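Local coordinates for acyl-CoA-binding domain-containing protein 1 (Oryza sativa Japonica Group, PDB 5H3G) that binds medium- and long-chain acyl-CoA esters with high affinity, binds phosphatidic acid and phosphatidylcholine in vitro, and may take part in phospholipid biosynthesis, at residues Gly34-Lys37 with Gln38-Gly42; Met75-Tyr78 with Ile79-Val82; Gly68-Lys71 with Glu72-Met75. All coordinates share one frame; numbering follows the deposited sequence.

Interaction 1: residues Gly34-Lys37 with Gln38-Gly42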
ATOM      1  N   GLY A  34      -0.445  -1.407   3.645  1.00 13.46           N
ATOM      2  CA  GLY A  34      -1.306  -0.609   4.505  1.00 14.68           C
ATOM      3  C   GLY A  34      -2.142   0.384   3.726  1.00 13.74           C
ATOM      4  O   GLY A  34      -3.338   0.549   3.991  1.00 13.41           O
ATOM      5  N   LEU A  35      -1.529   1.058   2.753  1.00 12.17           N
ATOM      6  CA  LEU A  35      -2.262   2.032   1.957  1.00 13.48           C
ATOM      7  C   LEU A  35      -3.286   1.351   1.062  1.00 13.24           C
ATOM      8  O   LEU A  35      -4.374   1.887   0.842  1.00 13.06           O
ATOM      9  CB  LEU A  35      -1.301   2.870   1.119  1.00 11.91           C
ATOM     10  CG  LEU A  35      -0.485   3.867   1.928  1.00 13.14           C
ATOM     11  CD1 LEU A  35       0.637   4.407   1.054  1.00 14.79           C
ATOM     12  CD2 LEU A  35      -1.433   4.952   2.366  1.00 14.14           C
ATOM     13  N   TYR A  36      -2.964   0.167   0.531  1.00 10.66           N
ATOM     14  CA  TYR A  36      -3.932  -0.530  -0.303  1.00 11.71           C
ATOM     15  C   TYR A  36      -5.163  -0.924   0.501  1.00 11.21           C
ATOM     16  O   TYR A  36      -6.298  -0.744   0.045  1.00 11.55           O
ATOM     17  CB  TYR A  36      -3.292  -1.767  -0.928  1.00 10.70           C
ATOM     18  CG  TYR A  36      -4.196  -2.433  -1.941  1.00 10.90           C
ATOM     19  CD1 TYR A  36      -4.230  -2.001  -3.253  1.00 10.93           C
ATOM     20  CD2 TYR A  36      -5.036  -3.476  -1.570  1.00 11.31           C
ATOM     21  CE1 TYR A  36      -5.057  -2.615  -4.194  1.00 12.39           C
ATOM     22  CE2 TYR A  36      -5.873  -4.083  -2.486  1.00 13.62           C
ATOM     23  CZ  TYR A  36      -5.882  -3.650  -3.806  1.00 12.18           C
ATOM     24  OH  TYR A  36      -6.706  -4.256  -4.728  1.00 14.12           O
ATOM     25  N   LYS A  37      -4.956  -1.491   1.691  1.00 11.34           N
ATOM     26  CA  LYS A  37      -6.077  -1.771   2.585  1.00 11.88           C
ATOM     27  C   LYS A  37      -6.884  -0.509   2.864  1.00 13.22           C
ATOM     28  O   LYS A  37      -8.114  -0.493   2.723  1.00 12.87           O
ATOM     29  CB  LYS A  37      -5.564  -2.367   3.889  1.00 14.43           C
ATOM     30  CG  LYS A  37      -4.874  -3.725   3.733  1.00 12.11           C
ATOM     31  CD  LYS A  37      -5.813  -4.749   3.113  1.00 12.48           C
ATOM     32  CE  LYS A  37      -7.086  -4.968   3.929  1.00 13.23           C
ATOM     33  NZ  LYS A  37      -7.770  -6.221   3.469  1.00 14.58           N
ATOM     34  N   GLN A  38      -6.209   0.548   3.304  1.00 13.21           N
ATOM     35  CA  GLN A  38      -6.909   1.782   3.653  1.00 16.05           C
ATOM     36  C   GLN A  38      -7.682   2.341   2.465  1.00 13.48           C
ATOM     37  O   GLN A  38      -8.830   2.781   2.611  1.00 16.78           O
ATOM     38  CB  GLN A  38      -5.909   2.813   4.167  1.00 12.28           C
ATOM     39  CG  GLN A  38      -6.594   4.033   4.756  1.00 12.84           C
ATOM     40  CD  GLN A  38      -7.321   3.719   6.052  1.00 19.51           C
ATOM     41  OE1 GLN A  38      -7.042   2.720   6.725  1.00 16.73           O
ATOM     42  NE2 GLN A  38      -8.273   4.577   6.413  1.00 19.07           N
ATOM     43  N   ALA A  39      -7.076   2.301   1.278  1.00 12.08           N
ATOM     44  CA  ALA A  39      -7.688   2.860   0.074  1.00 15.97           C
ATOM     45  C   ALA A  39      -8.952   2.113  -0.332  1.00 14.64           C
ATOM     46  O   ALA A  39      -9.927   2.727  -0.775  1.00 17.13           O
ATOM     47  CB  ALA A  39      -6.680   2.831  -1.072  1.00 15.14           C
ATOM     48  N   THR A  40      -8.956   0.789  -0.204  1.00 13.79           N
ATOM     49  CA  THR A  40     -10.058  -0.014  -0.709  1.00 14.13           C
ATOM     50  C   THR A  40     -11.124  -0.301   0.341  1.00 14.43           C
ATOM     51  O   THR A  40     -12.311  -0.244   0.025  1.00 19.76           O
ATOM     52  CB  THR A  40      -9.535  -1.334  -1.280  1.00 16.13           C
ATOM     53  OG1 THR A  40      -8.779  -2.027  -0.279  1.00 14.80           O
ATOM     54  CG2 THR A  40      -8.645  -1.087  -2.486  1.00 16.78           C
ATOM     55  N   VAL A  41     -10.755  -0.590   1.589  1.00 18.74           N
ATOM     56  CA  VAL A  41     -11.741  -0.994   2.587  1.00 15.49           C
ATOM     57  C   VAL A  41     -11.790  -0.064   3.792  1.00 17.19           C
ATOM     58  O   VAL A  41     -12.640  -0.260   4.672  1.00 17.07           O
ATOM     59  CB  VAL A  41     -11.537  -2.454   3.042  1.00 15.56           C
ATOM     60  CG1 VAL A  41     -11.748  -3.391   1.866  1.00 15.93           C
ATOM     61  CG2 VAL A  41     -10.168  -2.663   3.645  1.00 17.10           C
ATOM     62  N   GLY A  42     -10.921   0.940   3.870  1.00 17.33           N
ATOM     63  CA  GLY A  42     -11.028   1.892   4.966  1.00 18.16           C
ATOM     64  C   GLY A  42     -10.306   1.450   6.228  1.00 17.61           C
ATOM     65  O   GLY A  42      -9.377   0.635   6.202  1.00 16.81           O
TER
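Over one face of the Tyr36 ring lies the methyl of Thr40, one helical turn further on: CG2 sits 4.1 Å from the Tyr36 ring centroid, 15° off the ring normal, a CH-pi contact displaced toward the CE2-CZ side of the ring. Ala14 of helix 4-17 also touches the Tyr36 side chain. The Thr40 hydroxyl turns back to the backbone, with OG1 2.8 Å from Tyr36 O. A first torsion of 56° places OG1 between the backbone N and the carbonyl carbon of Thr40, within range of that oxygen, and leaves CG2 for the ring. Tyr36 O thus takes two bonds, from Thr40 N at 3.1 Å and from Thr40 OG1, which approach from opposite faces of its carbonyl plane. One residue further along, Lys37 and Val41 run side by side; the lysine chain, bent at chi2 and chi3, brings CE to 3.9 Å from Val41 CG2. Trp63 of helix 57-64 packs against both side chains. The helix finishes here: Val41 N bonds to Lys37 O at 2.9 Å, Gly42 N adds a weak bond to the same oxygen, and Gly42 leaves helical geometry with positive phi (86°). Gln38 extends from another side of the helix, its NE2 bonded to Asp43 OD1 and to Lys69 O. Gly34 to Lys37 belong, by similarity, to the acyl-CoA site. The threonine divides its two branches by polarity: the hydroxyl is satisfied by a main-chain oxygen, which turns the apolar methyl to the ring.

Interaction 2: residues Met75-Tyr78 with Ile79-Val82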
ATOM      1  N   MET A  75      -5.808   6.247  -1.668  1.00 17.06           N
ATOM      2  CA  MET A  75      -5.525   5.984  -3.078  1.00 17.77           C
ATOM      3  C   MET A  75      -4.412   6.886  -3.565  1.00 18.07           C
ATOM      4  O   MET A  75      -3.497   6.443  -4.270  1.00 15.43           O
ATOM      5  CB  MET A  75      -6.767   6.216  -3.944  1.00 24.76           C
ATOM      6  CG  MET A  75      -7.757   5.081  -4.002  1.00 25.93           C
ATOM      7  SD  MET A  75      -9.059   5.363  -5.229  1.00 23.00           S
ATOM      8  CE  MET A  75      -9.838   3.762  -5.153  1.00 34.68           C
ATOM      9  N   SER A  76      -4.498   8.165  -3.193  1.00 21.10           N
ATOM     10  CA  SER A  76      -3.477   9.149  -3.508  1.00 18.28           C
ATOM     11  C   SER A  76      -2.101   8.697  -3.049  1.00 16.30           C
ATOM     12  O   SER A  76      -1.139   8.676  -3.830  1.00 15.78           O
ATOM     13  CB  SER A  76      -3.840  10.477  -2.821  1.00 18.98           C
ATOM     14  OG  SER A  76      -5.160  10.842  -3.125  1.00 27.39           O
ATOM     15  N   ASP A  77      -1.982   8.388  -1.764  1.00 16.50           N
ATOM     16  CA  ASP A  77      -0.686   8.023  -1.217  1.00 17.07           C
ATOM     17  C   ASP A  77      -0.181   6.742  -1.844  1.00 15.16           C
ATOM     18  O   ASP A  77       0.996   6.644  -2.189  1.00 14.67           O
ATOM     19  CB  ASP A  77      -0.777   7.859   0.288  1.00 16.60           C
ATOM     20  CG  ASP A  77      -1.035   9.150   0.980  1.00 28.63           C
ATOM     21  OD1 ASP A  77      -0.553  10.175   0.465  1.00 23.63           O
ATOM     22  OD2 ASP A  77      -1.732   9.134   2.010  1.00 30.15           O
ATOM     23  N   TYR A  78      -1.060   5.743  -1.978  1.00 14.96           N
ATOM     24  CA  TYR A  78      -0.662   4.482  -2.603  1.00 14.13           C
ATOM     25  C   TYR A  78      -0.035   4.741  -3.966  1.00 13.60           C
ATOM     26  O   TYR A  78       1.048   4.230  -4.278  1.00 12.97           O
ATOM     27  CB  TYR A  78      -1.879   3.547  -2.719  1.00 14.19           C
ATOM     28  CG  TYR A  78      -1.550   2.268  -3.460  1.00 13.42           C
ATOM     29  CD1 TYR A  78      -1.021   1.179  -2.785  1.00 13.16           C
ATOM     30  CD2 TYR A  78      -1.716   2.180  -4.837  1.00 13.04           C
ATOM     31  CE1 TYR A  78      -0.692  -0.003  -3.471  1.00 12.51           C
ATOM     32  CE2 TYR A  78      -1.386   1.014  -5.531  1.00 12.64           C
ATOM     33  CZ  TYR A  78      -0.869  -0.062  -4.835  1.00 12.11           C
ATOM     34  OH  TYR A  78      -0.520  -1.216  -5.523  1.00 12.22           O
ATOM     35  N   ILE A  79      -0.699   5.565  -4.778  1.00 13.93           N
ATOM     36  CA  ILE A  79      -0.196   5.886  -6.109  1.00 14.30           C
ATOM     37  C   ILE A  79       1.180   6.535  -6.020  1.00 13.50           C
ATOM     38  O   ILE A  79       2.098   6.164  -6.759  1.00 14.17           O
ATOM     39  CB  ILE A  79      -1.196   6.783  -6.861  1.00 15.62           C
ATOM     40  CG1 ILE A  79      -2.432   5.967  -7.248  1.00 16.15           C
ATOM     41  CG2 ILE A  79      -0.559   7.361  -8.113  1.00 18.94           C
ATOM     42  CD1 ILE A  79      -3.647   6.829  -7.539  1.00 22.28           C
ATOM     43  N   THR A  80       1.353   7.507  -5.114  1.00 14.16           N
ATOM     44  CA  THR A  80       2.650   8.178  -5.044  0.52 14.24           C
ATOM     45  C   THR A  80       3.741   7.223  -4.580  1.00 13.63           C
ATOM     46  O   THR A  80       4.869   7.277  -5.084  1.00 14.87           O
ATOM     47  CB  THR A  80       2.597   9.424  -4.148  0.52 15.19           C
ATOM     48  OG1 THR A  80       2.334   9.079  -2.778  0.52 15.42           O
ATOM     49  CG2 THR A  80       1.535  10.385  -4.644  0.52 15.86           C
ATOM     50  N   LYS A  81       3.428   6.321  -3.647  1.00 13.80           N
ATOM     51  CA  LYS A  81       4.444   5.366  -3.199  1.00 12.98           C
ATOM     52  C   LYS A  81       4.806   4.378  -4.300  1.00 14.29           C
ATOM     53  O   LYS A  81       5.989   4.056  -4.487  1.00 13.83           O
ATOM     54  CB  LYS A  81       3.953   4.609  -1.960  1.00 13.19           C
ATOM     55  CG  LYS A  81       3.787   5.492  -0.725  1.00 21.73           C
ATOM     56  CD  LYS A  81       5.122   6.053  -0.265  1.00 26.99           C
ATOM     57  CE  LYS A  81       4.958   6.936   0.958  1.00 37.02           C
ATOM     58  NZ  LYS A  81       4.025   6.331   1.940  1.00 41.58           N
ATOM     59  N   VAL A  82       3.806   3.881  -5.034  1.00 11.89           N
ATOM     60  CA  VAL A  82       4.077   2.948  -6.132  1.00 11.24           C
ATOM     61  C   VAL A  82       4.891   3.634  -7.217  1.00 11.29           C
ATOM     62  O   VAL A  82       5.871   3.072  -7.717  1.00 12.66           O
ATOM     63  CB  VAL A  82       2.773   2.358  -6.698  1.00 11.91           C
ATOM     64  CG1 VAL A  82       3.069   1.579  -7.973  1.00 12.77           C
ATOM     65  CG2 VAL A  82       2.130   1.432  -5.682  1.00 13.80           C
TER
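Four consecutive i to i+4 bonds, from Ile79 N to Met75 O through to Val82 N to Tyr78 O, carry helix 71-92 unbroken through Met75-Val82. Along one side of it Val82 rests on Tyr78: CG2 lies 3.7 Å from the Tyr78 ring centroid, 22° off the normal, a CH-pi contact over one face. The methyl is displaced toward the phenol end, where it comes within 3.5 Å of Tyr78 CZ and nearly as close to the hydroxyl oxygen. With CG anti to the backbone N (chi1 175°), the tyrosine side chain leans along the helix toward its C-terminal end, and this carries the ring alongside the valine. The setting is the four-helix acyl-CoA-binding fold, in which Tyr78 is, by similarity, a ligand-binding residue; Phe10 of helix 4-17 meets its ring with the planes at about 60°, and Leu32 of helix 26-41 touches Val82. Away from the ring, in one of two modelled conformers, Thr80 can fold its hydroxyl onto the preceding turn and place OG1 2.8 Å from Asp77 O, a bond that would add to the one this oxygen receives from Lys81 N at 2.9 Å. Ile79 covers the carbonyl of Met75: its CG1 approaches Met75 O to 3.2 Å, while the side chain touches Leu6 of helix 4-17. Lys81 CG lies 3.4 Å from Asp77 O, and the charged ends of the two residues do not meet.

Interaction 3: residues Gly68-Lys71 with Glu72-Met75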
ATOM      1  N   GLY A  68      -7.713   6.710   9.327  1.00 18.38           N
ATOM      2  CA  GLY A  68      -8.258   8.045   9.195  1.00 25.48           C
ATOM      3  C   GLY A  68      -8.184   8.655   7.809  1.00 27.44           C
ATOM      4  O   GLY A  68      -8.746   9.741   7.605  1.00 29.06           O
ATOM      5  N   LYS A  69      -7.514   8.014   6.849  1.00 19.45           N
ATOM      6  CA  LYS A  69      -7.407   8.614   5.527  1.00 20.36           C
ATOM      7  C   LYS A  69      -8.643   8.280   4.695  1.00 27.67           C
ATOM      8  O   LYS A  69      -9.090   7.130   4.664  1.00 29.15           O
ATOM      9  CB  LYS A  69      -6.142   8.126   4.810  1.00 19.12           C
ATOM     10  CG  LYS A  69      -4.819   8.446   5.502  1.00 20.06           C
ATOM     11  CD  LYS A  69      -3.656   8.068   4.582  1.00 22.02           C
ATOM     12  CE  LYS A  69      -2.303   8.391   5.188  1.00 22.55           C
ATOM     13  NZ  LYS A  69      -2.000   9.849   5.192  1.00 23.54           N
ATOM     14  N   SER A  70      -9.176   9.274   3.995  1.00 28.10           N
ATOM     15  CA  SER A  70     -10.252   9.006   3.054  1.00 25.35           C
ATOM     16  C   SER A  70      -9.790   8.065   1.935  1.00 19.89           C
ATOM     17  O   SER A  70      -8.594   7.839   1.716  1.00 18.89           O
ATOM     18  CB  SER A  70     -10.759  10.302   2.438  1.00 20.93           C
ATOM     19  OG  SER A  70      -9.760  10.878   1.611  1.00 21.50           O
ATOM     20  N   LYS A  71     -10.773   7.504   1.226  1.00 25.96           N
ATOM     21  CA  LYS A  71     -10.487   6.714   0.030  1.00 24.99           C
ATOM     22  C   LYS A  71      -9.665   7.521  -0.957  1.00 25.10           C
ATOM     23  O   LYS A  71      -8.712   7.016  -1.569  1.00 20.73           O
ATOM     24  CB  LYS A  71     -11.806   6.267  -0.613  1.00 23.67           C
ATOM     25  CG  LYS A  71     -11.671   5.575  -1.965  1.00 25.68           C
ATOM     26  CD  LYS A  71     -13.044   5.174  -2.499  1.00 23.90           C
ATOM     27  CE  LYS A  71     -12.911   4.093  -3.562  1.00 34.22           C
ATOM     28  NZ  LYS A  71     -14.225   3.632  -4.101  1.00 44.34           N
ATOM     29  N   GLU A  72     -10.015   8.788  -1.115  1.00 20.54           N
ATOM     30  CA  GLU A  72      -9.274   9.637  -2.025  1.00 22.83           C
ATOM     31  C   GLU A  72      -7.838   9.826  -1.534  1.00 23.89           C
ATOM     32  O   GLU A  72      -6.899   9.726  -2.327  1.00 23.35           O
ATOM     33  CB  GLU A  72     -10.031  10.956  -2.177  1.00 20.91           C
ATOM     34  CG  GLU A  72      -9.587  11.862  -3.318  1.00 29.88           C
ATOM     35  CD  GLU A  72     -10.330  11.716  -4.638  1.00 34.15           C
ATOM     36  OE1 GLU A  72     -11.122  10.769  -4.788  1.00 31.29           O
ATOM     37  OE2 GLU A  72     -10.083  12.563  -5.541  1.00 26.49           O
ATOM     38  N   GLU A  73      -7.646  10.043  -0.220  1.00 19.95           N
ATOM     39  CA  GLU A  73      -6.306  10.274   0.327  1.00 20.28           C
ATOM     40  C   GLU A  73      -5.433   9.031   0.214  1.00 20.50           C
ATOM     41  O   GLU A  73      -4.262   9.119  -0.174  1.00 18.16           O
ATOM     42  CB  GLU A  73      -6.376  10.702   1.795  1.00 21.31           C
ATOM     43  CG  GLU A  73      -6.741  12.156   2.020  1.00 21.42           C
ATOM     44  CD  GLU A  73      -6.952  12.511   3.496  1.00 34.10           C
ATOM     45  OE1 GLU A  73      -7.297  11.623   4.304  1.00 34.64           O
ATOM     46  OE2 GLU A  73      -6.783  13.690   3.853  1.00 29.02           O
ATOM     47  N   ALA A  74      -5.966   7.872   0.610  1.00 21.24           N
ATOM     48  CA  ALA A  74      -5.146   6.663   0.649  1.00 21.42           C
ATOM     49  C   ALA A  74      -4.837   6.164  -0.752  1.00 16.93           C
ATOM     50  O   ALA A  74      -3.721   5.692  -1.006  1.00 16.22           O
ATOM     51  CB  ALA A  74      -5.838   5.577   1.470  1.00 20.46           C
ATOM     52  N   MET A  75      -5.808   6.247  -1.668  1.00 17.06           N
ATOM     53  CA  MET A  75      -5.525   5.984  -3.078  1.00 17.77           C
ATOM     54  C   MET A  75      -4.412   6.886  -3.565  1.00 18.07           C
ATOM     55  O   MET A  75      -3.497   6.443  -4.270  1.00 15.43           O
ATOM     56  CB  MET A  75      -6.767   6.216  -3.944  1.00 24.76           C
ATOM     57  CG  MET A  75      -7.757   5.081  -4.002  1.00 25.93           C
ATOM     58  SD  MET A  75      -9.059   5.363  -5.229  1.00 23.00           S
ATOM     59  CE  MET A  75      -9.838   3.762  -5.153  1.00 34.68           C
TER
HETATM   60  O   HOH W   1      -8.495  12.519   6.859  1.00 56.13           O
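Ser70 and Glu73 hold each other in a capping box at the start of helix 71-92. The serine OG accepts from Glu73 N at 2.9 Å, and in return Ser70 N donates to Glu73 OE1 at 3.0 Å. The serine torsion of 67° sets OG between its own backbone N and carbonyl carbon, facing the first turn, where Glu73 N would otherwise lack an i to i-4 partner within the helix. Glu73 CG lies beside the backbone N and the chain is extended beyond it, which brings the carboxylate to the approaching loop; OE1 is met on its anti side, 28° out of the carboxylate plane. The positive end of the helix dipole would be expected to stabilise the negative charge there. Regular bonding starts with Ala74 N to Ser70 O at 2.9 Å, followed by Met75 N to Lys71 O at 3.0 Å. On the next layer, a water donates to both Gly68 O and Glu73 OE1, at 2.9 and 3.0 Å respectively, tying the carboxylate to the turn before the cap. Gly68 takes that turn with a positive phi, and its N bonds to Asp43 OD1. The backbone CA of Lys69 passes 3.2 Å from Glu73 OE1. Beyond the box, Lys71 and Met75 lie side by side and point the same way, their CE atoms 3.5 Å apart, tighter than usual for two carbons. Glu72 is directed elsewhere, OE2 bonding to Ser3 OG. The cap joins the loop after helix 57-64 to the last helix, whose first turn is wedged between two others: Lys71 and Met75 touch Gln7 of helix 4-17, while Ala74 packs on Gln38 and Ala39 of helix 26-41.

Overall arrangement
From the N terminus, helix 4-17 comes first, and interaction 1 then closes the C-terminal turns of helix 26-41. The chain next runs through helix 57-64 and a loop to interaction 3, which opens helix 71-92; interaction 2 continues that helix and shares Met75 with interaction 3. All three are local and close no long loop; they follow in series, neither nested nor crossed. In space they converge: Leu35 packs on Asp77, Tyr78 and Lys81, joining interactions 1 and 2, while Ala39 also meets Met75. Gln38 ties helix 26-41 to the loop before helix 71-92, and a long, weak ion pair links Lys69 with Asp77.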